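Local coordinates for DUF4785 domain-containing protein (Legionella pneumophila subsp. pneumophila, PDB 4KH9), which is of unknown function but binds calcium ions and is built from three domains, the central and C-terminal ones of the E-set clan, at residues Ile40-Arg52 / Ile252-Ser264. Sequence-based numbering, arbitrary orientation. Where two conformers were deposited one is given.
Sequences ISNVRRSYGYKER and IIRRSGHTAFSYS
Asn42 reaches Ala260 with its amide: ND2 donates to Ala260 O at 2.9 Å, from above the carbonyl plane. ND2 is also hydrogen-bonded to Thr168 OG1. Thr259 OG1 donates to Asn42 O. Arg44 lays CB and CG against His258 O and Thr259 OG1, then bends away at chi2 (-70°). Ser46 OG, anti to its own N (chi1 168°), donates to Ser256 O at 2.6 Å. Ser46 OG also accepts from Gly48 N, an ST turn. Here the chain changes sheets: strand 44-46 edges the sheet of the central E-set domain that holds strand 252-264, beside strand 163-168, while strand 48-54 pairs with strand 150-156 in a sheet of the N-terminal domain. Strand 252-264 runs nearly antiparallel to strand 44-46 and steeply across strand 48-52. The Arg255 guanidinium lies with one face on the Tyr47-Gly48 peptide. Gly48 O accepts from Ser256 N at 3.1 Å, on a lone pair. The Tyr49 ring takes Arg254 CG over one face, 3.6 Å from its centroid, with the guanidinium 24° from the ring plane. Lys50 N donates to Ser256 OG at 2.9 Å. Glu51 OE1 meets the guanidinium edge in a salt bridge, 3.1 Å from Arg254 NH2; Asp243 OD1 makes a second, with Arg254 NE.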
ATOM      1  N   ILE A  40       7.875  -1.062  10.198  1.00 61.70           N
ATOM      2  CA  ILE A  40       9.268  -1.110   9.736  1.00 60.47           C
ATOM      3  C   ILE A  40       9.320  -1.790   8.361  1.00 59.38           C
ATOM      4  O   ILE A  40      10.204  -1.475   7.562  1.00 59.00           O
ATOM      5  CB  ILE A  40      10.255  -1.793  10.755  1.00 64.13           C
ATOM      6  CG1 ILE A  40       9.926  -3.286  11.024  1.00 64.23           C
ATOM      7  CG2 ILE A  40      10.360  -1.001  12.071  1.00 64.84           C
ATOM      8  CD1 ILE A  40      10.926  -4.278  10.448  1.00 68.37           C
ATOM      9  N   SER A  41       8.367  -2.708   8.091  1.00 51.53           N
ATOM     10  CA  SER A  41       8.325  -3.476   6.853  1.00 49.34           C
ATOM     11  C   SER A  41       6.928  -3.562   6.294  1.00 47.94           C
ATOM     12  O   SER A  41       5.973  -3.587   7.064  1.00 49.27           O
ATOM     13  CB  SER A  41       8.851  -4.884   7.113  1.00 54.50           C
ATOM     14  OG  SER A  41       9.192  -5.531   5.903  1.00 67.24           O
ATOM     15  N   ASN A  42       6.796  -3.642   4.956  1.00 38.65           N
ATOM     16  CA  ASN A  42       5.505  -3.788   4.305  1.00 35.38           C
ATOM     17  C   ASN A  42       5.392  -5.217   3.769  1.00 38.57           C
ATOM     18  O   ASN A  42       4.657  -5.447   2.801  1.00 38.65           O
ATOM     19  CB  ASN A  42       5.260  -2.720   3.185  1.00 32.21           C
ATOM     20  CG  ASN A  42       6.205  -2.738   2.005  1.00 38.45           C
ATOM     21  OD1 ASN A  42       7.094  -3.592   1.902  1.00 31.07           O
ATOM     22  ND2 ASN A  42       6.020  -1.773   1.076  1.00 27.96           N
ATOM     23  N   VAL A  43       6.121  -6.180   4.380  1.00 34.33           N
ATOM     24  CA  VAL A  43       6.008  -7.607   4.011  1.00 33.72           C
ATOM     25  C   VAL A  43       4.518  -7.994   4.127  1.00 35.50           C
ATOM     26  O   VAL A  43       3.861  -7.631   5.094  1.00 35.10           O
ATOM     27  CB  VAL A  43       6.922  -8.549   4.866  1.00 38.43           C
ATOM     28  CG1 VAL A  43       6.650 -10.034   4.583  1.00 38.94           C
ATOM     29  CG2 VAL A  43       8.395  -8.238   4.643  1.00 38.25           C
ATOM     30  N   ARG A  44       3.996  -8.654   3.112  1.00 30.31           N
ATOM     31  CA  ARG A  44       2.620  -9.074   3.065  1.00 30.99           C
ATOM     32  C   ARG A  44       2.533 -10.480   2.482  1.00 33.51           C
ATOM     33  O   ARG A  44       3.122 -10.739   1.437  1.00 31.06           O
ATOM     34  CB  ARG A  44       1.773  -8.079   2.233  1.00 31.46           C
ATOM     35  CG  ARG A  44       1.290  -6.862   3.002  1.00 40.68           C
ATOM     36  CD  ARG A  44       0.234  -7.233   4.029  1.00 45.35           C
ATOM     37  NE  ARG A  44      -0.142  -6.116   4.890  1.00 57.01           N
ATOM     38  CZ  ARG A  44       0.419  -5.859   6.066  1.00 77.30           C
ATOM     39  NH1 ARG A  44       1.388  -6.637   6.532  1.00 63.36           N
ATOM     40  NH2 ARG A  44       0.007  -4.829   6.792  1.00 71.11           N
ATOM     41  N   ARG A  45       1.805 -11.380   3.168  1.00 28.01           N
ATOM     42  CA  ARG A  45       1.557 -12.715   2.655  1.00 28.13           C
ATOM     43  C   ARG A  45       0.078 -12.867   2.208  1.00 31.90           C
ATOM     44  O   ARG A  45      -0.817 -12.301   2.816  1.00 30.58           O
ATOM     45  CB  ARG A  45       1.926 -13.772   3.671  1.00 29.57           C
ATOM     46  CG  ARG A  45       3.447 -13.856   3.887  1.00 37.10           C
ATOM     47  CD  ARG A  45       3.847 -14.933   4.902  1.00 37.69           C
ATOM     48  NE  ARG A  45       3.613 -14.544   6.286  1.00 35.29           N
ATOM     49  CZ  ARG A  45       4.486 -13.880   7.031  1.00 54.22           C
ATOM     50  NH1 ARG A  45       5.661 -13.519   6.525  1.00 40.31           N
ATOM     51  NH2 ARG A  45       4.190 -13.560   8.287  1.00 36.09           N
ATOM     52  N   SER A  46      -0.140 -13.627   1.144  1.00 28.49           N
ATOM     53  CA  SER A  46      -1.446 -13.943   0.549  1.00 26.08           C
ATOM     54  C   SER A  46      -1.597 -15.441   0.450  1.00 26.55           C
ATOM     55  O   SER A  46      -0.670 -16.135   0.005  1.00 25.86           O
ATOM     56  CB  SER A  46      -1.554 -13.322  -0.846  1.00 28.99           C
ATOM     57  OG  SER A  46      -2.676 -13.828  -1.569  1.00 27.98           O
ATOM     58  N   TYR A  47      -2.764 -15.929   0.815  1.00 22.23           N
ATOM     59  CA  TYR A  47      -3.145 -17.333   0.777  1.00 22.10           C
ATOM     60  C   TYR A  47      -4.273 -17.514  -0.242  1.00 25.57           C
ATOM     61  O   TYR A  47      -5.141 -18.355  -0.083  1.00 25.82           O
ATOM     62  CB  TYR A  47      -3.588 -17.801   2.197  1.00 22.66           C
ATOM     63  CG  TYR A  47      -2.467 -17.794   3.223  1.00 25.48           C
ATOM     64  CD1 TYR A  47      -2.037 -16.604   3.811  1.00 27.91           C
ATOM     65  CD2 TYR A  47      -1.881 -18.981   3.648  1.00 27.19           C
ATOM     66  CE1 TYR A  47      -0.990 -16.592   4.737  1.00 26.61           C
ATOM     67  CE2 TYR A  47      -0.834 -18.981   4.565  1.00 28.11           C
ATOM     68  CZ  TYR A  47      -0.408 -17.788   5.123  1.00 34.37           C
ATOM     69  OH  TYR A  47       0.613 -17.803   6.035  1.00 32.49           O
ATOM     70  N   GLY A  48      -4.299 -16.672  -1.246  1.00 22.95           N
ATOM     71  CA  GLY A  48      -5.335 -16.754  -2.263  1.00 22.24           C
ATOM     72  C   GLY A  48      -4.988 -15.884  -3.434  1.00 25.33           C
ATOM     73  O   GLY A  48      -3.819 -15.491  -3.605  1.00 24.10           O
ATOM     74  N   TYR A  49      -5.976 -15.617  -4.255  1.00 23.66           N
ATOM     75  CA  TYR A  49      -5.783 -14.768  -5.422  1.00 24.66           C
ATOM     76  C   TYR A  49      -7.076 -14.015  -5.740  1.00 31.29           C
ATOM     77  O   TYR A  49      -8.159 -14.363  -5.245  1.00 29.83           O
ATOM     78  CB  TYR A  49      -5.290 -15.569  -6.652  1.00 26.53           C
ATOM     79  CG  TYR A  49      -6.315 -16.539  -7.229  1.00 29.07           C
ATOM     80  CD1 TYR A  49      -6.421 -17.845  -6.748  1.00 29.68           C
ATOM     81  CD2 TYR A  49      -7.135 -16.166  -8.296  1.00 30.24           C
ATOM     82  CE1 TYR A  49      -7.321 -18.753  -7.307  1.00 28.24           C
ATOM     83  CE2 TYR A  49      -8.068 -17.051  -8.834  1.00 30.49           C
ATOM     84  CZ  TYR A  49      -8.148 -18.349  -8.341  1.00 31.27           C
ATOM     85  OH  TYR A  49      -9.016 -19.247  -8.910  1.00 30.68           O
ATOM     86  N   LYS A  50      -6.945 -12.984  -6.597  1.00 29.57           N
ATOM     87  CA  LYS A  50      -8.067 -12.170  -7.058  1.00 31.43           C
ATOM     88  C   LYS A  50      -7.907 -11.947  -8.512  1.00 34.94           C
ATOM     89  O   LYS A  50      -6.775 -11.752  -8.955  1.00 35.09           O
ATOM     90  CB  LYS A  50      -8.168 -10.802  -6.324  1.00 35.74           C
ATOM     91  CG  LYS A  50      -8.554 -10.869  -4.858  1.00 54.42           C
ATOM     92  CD  LYS A  50      -8.665  -9.481  -4.245  1.00 68.58           C
ATOM     93  CE  LYS A  50      -9.105  -9.553  -2.804  1.00 83.10           C
ATOM     94  NZ  LYS A  50      -8.951  -8.243  -2.118  1.00 98.12           N
ATOM     95  N   GLU A  51      -9.006 -12.002  -9.279  1.00 30.40           N
ATOM     96  CA  GLU A  51      -8.940 -11.689 -10.702  1.00 30.47           C
ATOM     97  C   GLU A  51     -10.235 -11.092 -11.204  1.00 35.26           C
ATOM     98  O   GLU A  51     -11.310 -11.360 -10.664  1.00 33.15           O
ATOM     99  CB  GLU A  51      -8.582 -12.904 -11.567  1.00 32.74           C
ATOM    100  CG  GLU A  51      -9.600 -14.049 -11.566  1.00 37.01           C
ATOM    101  CD  GLU A  51      -9.210 -15.204 -12.467  1.00 50.11           C
ATOM    102  OE1 GLU A  51      -8.352 -15.008 -13.357  1.00 47.76           O
ATOM    103  OE2 GLU A  51      -9.797 -16.295 -12.311  1.00 51.48           O
ATOM    104  N   ARG A  52     -10.114 -10.304 -12.278  1.00 32.17           N
ATOM    105  CA  ARG A  52     -11.231  -9.718 -12.989  1.00 33.13           C
ATOM    106  C   ARG A  52     -11.569 -10.652 -14.091  1.00 35.66           C
ATOM    107  O   ARG A  52     -10.679 -11.121 -14.780  1.00 36.35           O
ATOM    108  CB  ARG A  52     -10.872  -8.311 -13.524  1.00 38.35           C
ATOM    109  CG  ARG A  52     -10.544  -7.322 -12.426  1.00 54.04           C
ATOM    110  CD  ARG A  52     -10.522  -5.903 -12.928  1.00 74.93           C
ATOM    111  NE  ARG A  52     -10.705  -4.968 -11.818  1.00 94.54           N
ATOM    112  CZ  ARG A  52     -10.897  -3.661 -11.961  1.00114.03           C
ATOM    113  NH1 ARG A  52     -10.926  -3.115 -13.171  1.00105.52           N
ATOM    114  NH2 ARG A  52     -11.062  -2.890 -10.894  1.00100.58           N
ATOM    115  N   ILE A 252      -2.876 -26.647 -10.020  1.00 41.11           N
ATOM    116  CA  ILE A 252      -2.647 -25.247 -10.361  1.00 39.92           C
ATOM    117  C   ILE A 252      -2.376 -24.503  -9.047  1.00 39.07           C
ATOM    118  O   ILE A 252      -3.167 -24.600  -8.092  1.00 37.82           O
ATOM    119  CB  ILE A 252      -3.845 -24.634 -11.163  1.00 43.29           C
ATOM    120  CG1 ILE A 252      -4.167 -25.410 -12.474  1.00 45.19           C
ATOM    121  CG2 ILE A 252      -3.686 -23.124 -11.405  1.00 42.28           C
ATOM    122  CD1 ILE A 252      -3.193 -25.289 -13.640  1.00 60.28           C
ATOM    123  N   ILE A 253      -1.237 -23.807  -8.998  1.00 32.31           N
ATOM    124  CA  ILE A 253      -0.832 -22.969  -7.882  1.00 31.26           C
ATOM    125  C   ILE A 253      -0.994 -21.533  -8.350  1.00 34.04           C
ATOM    126  O   ILE A 253      -0.230 -21.054  -9.208  1.00 35.03           O
ATOM    127  CB  ILE A 253       0.607 -23.265  -7.349  1.00 34.94           C
ATOM    128  CG1 ILE A 253       1.032 -24.777  -7.406  1.00 37.35           C
ATOM    129  CG2 ILE A 253       0.875 -22.584  -6.001  1.00 34.79           C
ATOM    130  CD1 ILE A 253       0.374 -25.740  -6.498  1.00 41.88           C
ATOM    131  N   ARG A 254      -2.006 -20.860  -7.830  1.00 28.80           N
ATOM    132  CA  ARG A 254      -2.286 -19.476  -8.214  1.00 28.81           C
ATOM    133  C   ARG A 254      -2.365 -18.602  -6.988  1.00 31.84           C
ATOM    134  O   ARG A 254      -3.127 -18.899  -6.066  1.00 29.39           O
ATOM    135  CB  ARG A 254      -3.603 -19.401  -9.013  1.00 29.71           C
ATOM    136  CG  ARG A 254      -4.038 -17.994  -9.322  1.00 38.85           C
ATOM    137  CD  ARG A 254      -3.731 -17.544 -10.713  1.00 51.41           C
ATOM    138  NE  ARG A 254      -4.229 -16.188 -10.965  1.00 54.00           N
ATOM    139  CZ  ARG A 254      -5.366 -15.897 -11.598  1.00 60.24           C
ATOM    140  NH1 ARG A 254      -6.159 -16.869 -12.042  1.00 35.73           N
ATOM    141  NH2 ARG A 254      -5.717 -14.636 -11.795  1.00 49.50           N
ATOM    142  N   ARG A 255      -1.542 -17.533  -6.962  1.00 28.09           N
ATOM    143  CA  ARG A 255      -1.555 -16.576  -5.876  1.00 25.93           C
ATOM    144  C   ARG A 255      -1.418 -15.163  -6.418  1.00 28.77           C
ATOM    145  O   ARG A 255      -0.670 -14.916  -7.354  1.00 29.25           O
ATOM    146  CB  ARG A 255      -0.431 -16.864  -4.850  1.00 26.12           C
ATOM    147  CG  ARG A 255      -0.522 -18.138  -3.991  1.00 21.04           C
ATOM    148  CD  ARG A 255      -1.565 -18.021  -2.921  1.00 23.31           C
ATOM    149  NE  ARG A 255      -1.804 -19.278  -2.195  1.00 21.47           N
ATOM    150  CZ  ARG A 255      -2.762 -20.162  -2.473  1.00 31.29           C
ATOM    151  NH1 ARG A 255      -3.548 -19.997  -3.535  1.00 24.12           N
ATOM    152  NH2 ARG A 255      -2.924 -21.229  -1.708  1.00 23.20           N
ATOM    153  N   SER A 256      -2.116 -14.226  -5.802  1.00 25.64           N
ATOM    154  CA  SER A 256      -1.986 -12.823  -6.116  1.00 25.98           C
ATOM    155  C   SER A 256      -1.744 -12.085  -4.815  1.00 33.20           C
ATOM    156  O   SER A 256      -2.123 -12.565  -3.747  1.00 33.16           O
ATOM    157  CB  SER A 256      -3.175 -12.272  -6.897  1.00 27.60           C
ATOM    158  OG  SER A 256      -4.234 -11.980  -6.019  1.00 40.30           O
ATOM    159  N   GLY A 257      -1.007 -10.998  -4.891  1.00 32.72           N
ATOM    160  CA  GLY A 257      -0.654 -10.252  -3.694  1.00 33.12           C
ATOM    161  C   GLY A 257      -0.531  -8.773  -3.926  1.00 35.53           C
ATOM    162  O   GLY A 257      -0.378  -8.328  -5.061  1.00 33.03           O
ATOM    163  N   HIS A 258      -0.621  -8.042  -2.822  1.00 33.26           N
ATOM    164  CA  HIS A 258      -0.573  -6.589  -2.749  0.50 34.59           C
ATOM    165  C   HIS A 258       0.275  -6.127  -1.591  1.00 38.07           C
ATOM    166  O   HIS A 258       0.320  -6.813  -0.563  1.00 39.68           O
ATOM    167  CB  HIS A 258      -1.995  -5.993  -2.542  0.50 37.00           C
ATOM    168  CG  HIS A 258      -3.051  -6.327  -3.556  0.50 41.69           C
ATOM    169  ND1 HIS A 258      -3.381  -5.449  -4.576  0.50 44.38           N
ATOM    170  CD2 HIS A 258      -3.900  -7.377  -3.596  0.50 43.82           C
ATOM    171  CE1 HIS A 258      -4.386  -6.016  -5.229  0.50 43.89           C
ATOM    172  NE2 HIS A 258      -4.734  -7.175  -4.672  0.50 44.02           N
ATOM    173  N   THR A 259       0.858  -4.938  -1.693  1.00 33.32           N
ATOM    174  CA  THR A 259       1.516  -4.287  -0.564  1.00 31.76           C
ATOM    175  C   THR A 259       1.519  -2.782  -0.880  1.00 34.92           C
ATOM    176  O   THR A 259       1.551  -2.366  -2.041  1.00 31.97           O
ATOM    177  CB  THR A 259       2.868  -4.857  -0.108  1.00 37.40           C
ATOM    178  OG1 THR A 259       3.007  -4.424   1.257  1.00 40.10           O
ATOM    179  CG2 THR A 259       4.061  -4.393  -0.975  1.00 30.88           C
ATOM    180  N   ALA A 260       1.358  -1.984   0.173  1.00 32.46           N
ATOM    181  CA  ALA A 260       1.259  -0.537   0.080  1.00 31.68           C
ATOM    182  C   ALA A 260       2.603   0.127   0.316  1.00 33.57           C
ATOM    183  O   ALA A 260       3.442  -0.355   1.079  1.00 31.47           O
ATOM    184  CB  ALA A 260       0.242  -0.015   1.102  1.00 31.85           C
ATOM    185  N   PHE A 261       2.779   1.278  -0.313  1.00 31.44           N
ATOM    186  CA  PHE A 261       3.949   2.117  -0.100  1.00 31.22           C
ATOM    187  C   PHE A 261       3.519   3.553  -0.337  1.00 36.49           C
ATOM    188  O   PHE A 261       2.523   3.805  -1.022  1.00 34.07           O
ATOM    189  CB  PHE A 261       5.161   1.700  -0.970  1.00 31.56           C
ATOM    190  CG  PHE A 261       4.969   1.811  -2.462  1.00 30.49           C
ATOM    191  CD1 PHE A 261       4.477   0.727  -3.205  1.00 30.84           C
ATOM    192  CD2 PHE A 261       5.338   2.973  -3.137  1.00 31.63           C
ATOM    193  CE1 PHE A 261       4.329   0.817  -4.590  1.00 31.96           C
ATOM    194  CE2 PHE A 261       5.213   3.059  -4.525  1.00 34.88           C
ATOM    195  CZ  PHE A 261       4.718   1.974  -5.245  1.00 31.99           C
ATOM    196  N   SER A 262       4.219   4.482   0.303  1.00 34.19           N
ATOM    197  CA  SER A 262       3.925   5.915   0.186  1.00 34.55           C
ATOM    198  C   SER A 262       4.841   6.544  -0.843  1.00 37.21           C
ATOM    199  O   SER A 262       5.997   6.141  -0.971  1.00 36.75           O
ATOM    200  CB  SER A 262       4.091   6.593   1.547  1.00 38.72           C
ATOM    201  OG  SER A 262       3.858   7.984   1.442  1.00 43.41           O
ATOM    202  N   TYR A 263       4.353   7.573  -1.539  1.00 33.53           N
ATOM    203  CA  TYR A 263       5.154   8.260  -2.557  1.00 32.50           C
ATOM    204  C   TYR A 263       4.948   9.781  -2.488  1.00 37.66           C
ATOM    205  O   TYR A 263       3.811  10.212  -2.354  1.00 36.99           O
ATOM    206  CB  TYR A 263       4.783   7.731  -3.952  1.00 31.31           C
ATOM    207  CG  TYR A 263       5.415   8.479  -5.105  1.00 31.21           C
ATOM    208  CD1 TYR A 263       6.731   8.251  -5.466  1.00 31.14           C
ATOM    209  CD2 TYR A 263       4.697   9.440  -5.820  1.00 32.63           C
ATOM    210  CE1 TYR A 263       7.317   8.924  -6.534  1.00 29.81           C
ATOM    211  CE2 TYR A 263       5.269  10.114  -6.904  1.00 34.20           C
ATOM    212  CZ  TYR A 263       6.585   9.848  -7.253  1.00 36.34           C
ATOM    213  OH  TYR A 263       7.188  10.505  -8.286  1.00 36.16           O
ATOM    214  N   SER A 264       6.021  10.591  -2.648  1.00 34.28           N
ATOM    215  CA  SER A 264       5.841  12.049  -2.675  1.00 34.72           C
ATOM    216  C   SER A 264       6.741  12.728  -3.725  1.00 38.18           C
ATOM    217  O   SER A 264       7.726  12.163  -4.188  1.00 36.98           O
ATOM    218  CB  SER A 264       6.102  12.661  -1.300  1.00 37.47           C
ATOM    219  OG  SER A 264       7.462  12.555  -0.914  1.00 37.36           O
TER